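(5-formylfuran-3-yl)methyl phosphate transaminase (Methanococcus jannaschii, PDB 2Z61) transfers an amino group from alanine to 4-(hydroxymethyl)-2-furancarboxaldehyde phosphate, using pyridoxal 5'-phosphate, to make the furan precursor of methanofuran. Local coordinates at residues Lys4-Phe12 against Pro124-Phe132. Sequence-based numbering, arbitrary orientation.
Sequences KRLLNFESF and PCYKNFIRF
Arg5, Phe9, Glu10 and Phe12 meet the helix 125-132 along the N-terminal arm of this aminotransferase of class I. In the PLP-binding domain that helix links two parallel strands, 115-119 and 136-140, as a beta-alpha-beta crossover. The short helix 4-8 runs nearly antiparallel to it, at 158°, and the arm then continues as an extended chain. The second subunit borders the contact, which thus lies at the dimer interface.

Three hydrogen bonds join the segments. Arg5 NE donates to Phe132 O at 3.1 Å, with the oxygen in the guanidinium plane. The other guanidinium nitrogens reach across the interface: NH1 bonds Leu133 O of the second subunit, and NH2 forms a weak, long ion pair with Asp112 of that subunit. Asn128 grips the backbone of Glu10 twice, but weakly. Its OD1 accepts from Glu10 N at 3.2 Å, and its ND2 donates to Glu10 O at 3.3 Å. The stronger partner of ND2 is OD1 of Asn250 of the second subunit.

Charged contacts are loose. Glu10 OE2 lies 3.8 Å from Arg131 NE, a long salt bridge. The Glu10 carboxylate also rests against Lys127 CE. The Lys127 chain bends at its last torsion (chi4 -67°), which turns NZ to Pro124 O.

Face and apolar contacts fill the rest. Arg5 CD sits over one face of the Phe132 ring, a CH-pi contact. Asn128 CB lies over one face of the Phe9 ring, near the rim, another CH-pi contact; the amide plane is 11° from the ring plane. Phe9 CE1 also touches Phe132 CD1, at 3.9 Å. Phe12 presents its ring edge to Pro124 CG and to Cys125, whose SG lies 3.7 Å from Phe12 CE2.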
loop_
_atom_site.group_PDB
_atom_site.type_symbol
_atom_site.label_atom_id
_atom_site.label_comp_id
_atom_site.label_asym_id
_atom_site.label_seq_id
_atom_site.Cartn_x
_atom_site.Cartn_y
_atom_site.Cartn_z
ATOM N N LYS A 4 14.159 11.973 -11.257
ATOM C CA LYS A 4 14.098 11.533 -12.644
ATOM C C LYS A 4 12.971 10.526 -12.855
ATOM O O LYS A 4 12.272 10.578 -13.864
ATOM C CB LYS A 4 15.424 10.887 -13.063
ATOM C CG LYS A 4 16.568 11.860 -13.309
ATOM C CD LYS A 4 17.754 11.128 -13.938
ATOM C CE LYS A 4 18.895 12.075 -14.288
ATOM N NZ LYS A 4 20.052 11.342 -14.888
ATOM N N ARG A 5 12.799 9.608 -11.907
ATOM C CA ARG A 5 11.749 8.597 -12.017
ATOM C C ARG A 5 10.368 9.201 -12.213
ATOM O O ARG A 5 9.634 8.806 -13.113
ATOM C CB ARG A 5 11.712 7.703 -10.776
ATOM C CG ARG A 5 12.911 6.800 -10.606
ATOM C CD ARG A 5 12.620 5.709 -9.592
ATOM N NE ARG A 5 13.748 4.794 -9.465
ATOM C CZ ARG A 5 14.844 5.046 -8.759
ATOM N NH1 ARG A 5 14.964 6.190 -8.100
ATOM N NH2 ARG A 5 15.829 4.158 -8.728
ATOM N N LEU A 6 10.011 10.154 -11.359
ATOM C CA LEU A 6 8.704 10.789 -11.439
ATOM C C LEU A 6 8.519 11.592 -12.709
ATOM O O LEU A 6 7.392 11.895 -13.102
ATOM C CB LEU A 6 8.479 11.688 -10.222
ATOM C CG LEU A 6 7.616 11.085 -9.110
ATOM C CD1 LEU A 6 6.166 11.065 -9.557
ATOM C CD2 LEU A 6 8.099 9.678 -8.781
ATOM N N LEU A 7 9.630 11.932 -13.353
ATOM C CA LEU A 7 9.596 12.711 -14.581
ATOM C C LEU A 7 9.212 11.853 -15.780
ATOM O O LEU A 7 8.709 12.363 -16.780
ATOM C CB LEU A 7 10.960 13.370 -14.814
ATOM C CG LEU A 7 11.413 14.355 -13.725
ATOM C CD1 LEU A 7 12.839 14.805 -14.007
ATOM C CD2 LEU A 7 10.470 15.553 -13.668
ATOM N N ASN A 8 9.440 10.548 -15.674
ATOM C CA ASN A 8 9.110 9.625 -16.755
ATOM C C ASN A 8 7.728 9.008 -16.569
ATOM O O ASN A 8 7.185 8.400 -17.488
ATOM C CB ASN A 8 10.158 8.511 -16.838
ATOM C CG ASN A 8 11.549 9.039 -17.148
ATOM O OD1 ASN A 8 11.770 9.675 -18.182
ATOM N ND2 ASN A 8 12.498 8.770 -16.255
ATOM N N PHE A 9 7.167 9.171 -15.374
ATOM C CA PHE A 9 5.850 8.626 -15.036
ATOM C C PHE A 9 4.744 9.246 -15.893
ATOM O O PHE A 9 4.276 10.348 -15.604
ATOM C CB PHE A 9 5.547 8.902 -13.563
ATOM C CG PHE A 9 5.131 7.691 -12.790
ATOM C CD1 PHE A 9 6.073 6.759 -12.381
ATOM C CD2 PHE A 9 3.798 7.485 -12.462
ATOM C CE1 PHE A 9 5.694 5.638 -11.651
ATOM C CE2 PHE A 9 3.409 6.370 -11.734
ATOM C CZ PHE A 9 4.360 5.444 -11.328
ATOM N N GLU A 10 4.318 8.534 -16.931
ATOM C CA GLU A 10 3.271 9.033 -17.822
ATOM C C GLU A 10 1.914 9.118 -17.126
ATOM O O GLU A 10 1.648 8.388 -16.172
ATOM C CB GLU A 10 3.166 8.135 -19.060
ATOM C CG GLU A 10 4.434 8.103 -19.905
ATOM C CD GLU A 10 4.343 7.138 -21.075
ATOM O OE1 GLU A 10 3.444 7.311 -21.926
ATOM O OE2 GLU A 10 5.174 6.205 -21.142
ATOM N N SER A 11 1.060 10.016 -17.608
ATOM C CA SER A 11 -0.270 10.200 -17.034
ATOM C C SER A 11 -1.335 9.491 -17.863
ATOM O O SER A 11 -1.150 9.253 -19.055
ATOM C CB SER A 11 -0.606 11.690 -16.950
ATOM O OG SER A 11 0.255 12.357 -16.045
ATOM N N PHE A 12 -2.449 9.153 -17.221
ATOM C CA PHE A 12 -3.553 8.479 -17.899
ATOM C C PHE A 12 -4.269 9.505 -18.774
ATOM O O PHE A 12 -4.577 10.605 -18.318
ATOM C CB PHE A 12 -4.542 7.905 -16.879
ATOM C CG PHE A 12 -3.897 7.103 -15.778
ATOM C CD1 PHE A 12 -3.220 7.735 -14.738
ATOM C CD2 PHE A 12 -3.987 5.715 -15.767
ATOM C CE1 PHE A 12 -2.643 6.996 -13.705
ATOM C CE2 PHE A 12 -3.415 4.967 -14.738
ATOM C CZ PHE A 12 -2.742 5.611 -13.708
ATOM N N PRO A 124 -2.663 0.391 -18.412
ATOM C CA PRO A 124 -1.747 1.543 -18.397
ATOM C C PRO A 124 -0.689 1.628 -17.299
ATOM O O PRO A 124 0.364 2.228 -17.510
ATOM C CB PRO A 124 -2.696 2.746 -18.394
ATOM C CG PRO A 124 -3.948 2.203 -17.760
ATOM C CD PRO A 124 -4.066 0.838 -18.387
ATOM N N CYS A 125 -0.956 1.026 -16.142
ATOM C CA CYS A 125 -0.006 1.068 -15.034
ATOM C C CYS A 125 1.217 0.175 -15.215
ATOM O O CYS A 125 2.264 0.432 -14.615
ATOM C CB CYS A 125 -0.707 0.715 -13.718
ATOM S SG CYS A 125 -2.114 1.796 -13.322
ATOM N N TYR A 126 1.096 -0.866 -16.036
ATOM C CA TYR A 126 2.221 -1.775 -16.267
ATOM C C TYR A 126 3.486 -1.017 -16.682
ATOM O O TYR A 126 4.523 -1.127 -16.028
ATOM C CB TYR A 126 1.870 -2.815 -17.349
ATOM C CG TYR A 126 0.803 -3.834 -16.964
ATOM C CD1 TYR A 126 0.163 -4.595 -17.946
ATOM C CD2 TYR A 126 0.436 -4.045 -15.631
ATOM C CE1 TYR A 126 -0.812 -5.535 -17.616
ATOM C CE2 TYR A 126 -0.545 -4.986 -15.288
ATOM C CZ TYR A 126 -1.164 -5.725 -16.287
ATOM O OH TYR A 126 -2.138 -6.650 -15.969
ATOM N N LYS A 127 3.405 -0.257 -17.772
ATOM C CA LYS A 127 4.574 0.489 -18.243
ATOM C C LYS A 127 5.174 1.414 -17.176
ATOM O O LYS A 127 6.389 1.565 -17.099
ATOM C CB LYS A 127 4.234 1.296 -19.505
ATOM C CG LYS A 127 3.325 2.494 -19.287
ATOM C CD LYS A 127 3.060 3.223 -20.600
ATOM C CE LYS A 127 2.118 4.410 -20.422
ATOM N NZ LYS A 127 0.736 4.002 -20.053
ATOM N N ASN A 128 4.340 2.023 -16.345
ATOM C CA ASN A 128 4.877 2.904 -15.314
ATOM C C ASN A 128 5.671 2.150 -14.250
ATOM O O ASN A 128 6.737 2.605 -13.819
ATOM C CB ASN A 128 3.758 3.734 -14.678
ATOM C CG ASN A 128 3.288 4.853 -15.593
ATOM O OD1 ASN A 128 4.096 5.453 -16.307
ATOM N ND2 ASN A 128 1.990 5.150 -15.570
ATOM N N PHE A 129 5.163 0.991 -13.835
ATOM C CA PHE A 129 5.862 0.177 -12.848
ATOM C C PHE A 129 7.214 -0.253 -13.418
ATOM O O PHE A 129 8.229 -0.227 -12.725
ATOM C CB PHE A 129 5.071 -1.098 -12.516
ATOM C CG PHE A 129 3.820 -0.871 -11.708
ATOM C CD1 PHE A 129 3.393 0.410 -11.377
ATOM C CD2 PHE A 129 3.079 -1.961 -11.255
ATOM C CE1 PHE A 129 2.250 0.599 -10.607
ATOM C CE2 PHE A 129 1.937 -1.781 -10.482
ATOM C CZ PHE A 129 1.521 -0.496 -10.158
ATOM N N ILE A 130 7.211 -0.650 -14.689
ATOM C CA ILE A 130 8.425 -1.129 -15.348
ATOM C C ILE A 130 9.508 -0.056 -15.458
ATOM O O ILE A 130 10.655 -0.294 -15.074
ATOM C CB ILE A 130 8.081 -1.729 -16.748
ATOM C CG1 ILE A 130 7.317 -3.045 -16.553
ATOM C CG2 ILE A 130 9.366 -1.976 -17.561
ATOM C CD1 ILE A 130 6.467 -3.482 -17.757
ATOM N N ARG A 131 9.153 1.121 -15.962
ATOM C CA ARG A 131 10.128 2.203 -16.071
ATOM C C ARG A 131 10.652 2.576 -14.687
ATOM O O ARG A 131 11.865 2.668 -14.470
ATOM C CB ARG A 131 9.498 3.439 -16.715
ATOM C CG ARG A 131 9.241 3.303 -18.198
ATOM C CD ARG A 131 8.538 4.535 -18.745
ATOM N NE ARG A 131 8.350 4.452 -20.189
ATOM C CZ ARG A 131 9.296 4.079 -21.045
ATOM N NH1 ARG A 131 10.504 3.754 -20.600
ATOM N NH2 ARG A 131 9.038 4.032 -22.344
ATOM N N PHE A 132 9.732 2.787 -13.749
ATOM C CA PHE A 132 10.097 3.157 -12.386
ATOM C C PHE A 132 11.247 2.310 -11.850
ATOM O O PHE A 132 12.116 2.816 -11.138
ATOM C CB PHE A 132 8.889 3.014 -11.454
ATOM C CG PHE A 132 9.156 3.460 -10.038
ATOM C CD1 PHE A 132 8.912 4.774 -9.649
ATOM C CD2 PHE A 132 9.643 2.561 -9.090
ATOM C CE1 PHE A 132 9.143 5.195 -8.329
ATOM C CE2 PHE A 132 9.880 2.967 -7.766
ATOM C CZ PHE A 132 9.626 4.289 -7.387
#